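Side-chain contact in phosphatase (Mycoplasma pneumoniae M129, PDB 1T71), which is a putative metallophosphatase of the YmdB-like family that binds two iron(III) ions and probably hydrolyses phosphoesters such as 2',3'-cyclic nucleotides: residues T134-P137 with F138-L141. Numbering follows the deposited sequence.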
loop_
_atom_site.group_PDB
_atom_site.type_symbol
_atom_site.label_atom_id
_atom_site.label_comp_id
_atom_site.label_asym_id
_atom_site.label_seq_id
_atom_site.Cartn_x
_atom_site.Cartn_y
_atom_site.Cartn_z
ATOM N N THR A 134 8.604 -17.333 -1.458
ATOM C CA THR A 134 7.276 -17.005 -1.971
ATOM C C THR A 134 6.994 -17.751 -3.270
ATOM O O THR A 134 7.909 -18.221 -3.945
ATOM C CB THR A 134 7.143 -15.494 -2.275
ATOM O OG1 THR A 134 8.123 -15.122 -3.250
ATOM C CG2 THR A 134 7.354 -14.659 -1.019
ATOM N N THR A 135 5.715 -17.853 -3.616
ATOM C CA THR A 135 5.305 -18.503 -4.855
ATOM C C THR A 135 5.173 -17.405 -5.910
ATOM O O THR A 135 5.104 -16.231 -5.563
ATOM C CB THR A 135 3.964 -19.219 -4.679
ATOM O OG1 THR A 135 3.023 -18.321 -4.085
ATOM C CG2 THR A 135 4.130 -20.434 -3.774
ATOM N N ASN A 136 5.147 -17.780 -7.187
ATOM C CA ASN A 136 5.061 -16.803 -8.277
ATOM C C ASN A 136 3.767 -15.977 -8.271
ATOM O O ASN A 136 2.674 -16.531 -8.358
ATOM C CB ASN A 136 5.202 -17.514 -9.623
ATOM C CG ASN A 136 5.527 -16.554 -10.751
ATOM O OD1 ASN A 136 6.688 -16.406 -11.141
ATOM N ND2 ASN A 136 4.509 -15.880 -11.265
ATOM N N PRO A 137 3.885 -14.634 -8.203
ATOM C CA PRO A 137 2.752 -13.699 -8.183
ATOM C C PRO A 137 1.890 -13.813 -9.440
ATOM O O PRO A 137 0.661 -13.799 -9.371
ATOM C CB PRO A 137 3.420 -12.323 -8.104
ATOM C CG PRO A 137 4.841 -12.612 -7.715
ATOM C CD PRO A 137 5.147 -13.902 -8.380
ATOM N N PHE A 138 2.552 -13.902 -10.590
ATOM C CA PHE A 138 1.865 -14.013 -11.873
ATOM C C PHE A 138 0.995 -15.265 -11.905
ATOM O O PHE A 138 -0.194 -15.203 -12.221
ATOM C CB PHE A 138 2.887 -14.068 -13.017
ATOM C CG PHE A 138 3.608 -12.768 -13.256
ATOM C CD1 PHE A 138 3.177 -11.890 -14.247
ATOM C CD2 PHE A 138 4.702 -12.408 -12.476
ATOM C CE1 PHE A 138 3.824 -10.673 -14.454
ATOM C CE2 PHE A 138 5.357 -11.187 -12.676
ATOM C CZ PHE A 138 4.916 -10.319 -13.668
ATOM N N LYS A 139 1.589 -16.403 -11.572
ATOM C CA LYS A 139 0.848 -17.657 -11.573
ATOM C C LYS A 139 -0.270 -17.650 -10.534
ATOM O O LYS A 139 -1.400 -18.021 -10.835
ATOM C CB LYS A 139 1.802 -18.831 -11.327
ATOM C CG LYS A 139 2.910 -18.902 -12.366
ATOM C CD LYS A 139 3.740 -20.164 -12.252
ATOM C CE LYS A 139 4.806 -20.180 -13.333
ATOM N NZ LYS A 139 5.612 -21.429 -13.315
ATOM N N VAL A 140 0.039 -17.212 -9.318
ATOM C CA VAL A 140 -0.965 -17.169 -8.255
ATOM C C VAL A 140 -2.194 -16.345 -8.613
ATOM O O VAL A 140 -3.320 -16.803 -8.446
ATOM C CB VAL A 140 -0.375 -16.603 -6.939
ATOM C CG1 VAL A 140 -1.497 -16.346 -5.928
ATOM C CG2 VAL A 140 0.627 -17.589 -6.359
ATOM N N LEU A 141 -1.982 -15.125 -9.096
ATOM C CA LEU A 141 -3.099 -14.256 -9.437
ATOM C C LEU A 141 -3.886 -14.796 -10.625
ATOM O O LEU A 141 -5.104 -14.650 -10.680
ATOM C CB LEU A 141 -2.598 -12.834 -9.720
ATOM C CG LEU A 141 -3.641 -11.713 -9.841
ATOM C CD1 LEU A 141 -4.190 -11.670 -11.235
ATOM C CD2 LEU A 141 -4.765 -11.912 -8.833
#
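Asn136, at the N-cap position, and Pro137, in the first turn, meet Phe138 to Leu141 in a local contact where the loop after strand 117-124 becomes helix 137-145. The helix packs against one of the two mixed sheets of this calcineurin-like metallophosphatase, and Pro137 lies about 9 Å, side chain to side chain, from the iron ligand His158.

Two backbone bonds set the first turn. Val140 N donates to Asn136 O at 2.9 Å, and Leu141 N donates to Pro137 O at 3.0 Å with an N-H...O angle of 168°. Pro137 suits this place, since it has no N-H to give and its ring fixes a helical phi. The Asn136 side chain swings back over the opening turn, with CG anti to its own backbone N (chi1 -163°). Its side-chain amide is thereby placed close to the backbone nitrogens of Phe138 and Lys139, and its end sits beside the edge of the Phe138 ring.

Lys139 crosses Asn136 at about a right angle, its CG 3.8 Å from Asn136 CB, and the chain beyond runs extended away from the turn. The ring of Phe138 meets Phe168 of the neighbouring helix 162-172 edge-to-face, while Leu141 packs on Phe172 of that helix and on Leu123. Before the cap, Thr135 OG1 sits between its backbone N and carbonyl carbon (chi1 50°) and is hydrogen-bonded to Asn94 OD1, tying the loop to a neighbouring one. The same hydroxyl oxygen touches Val140, whose CG2 methyl approaches Thr135 OG1 to 3.4 Å.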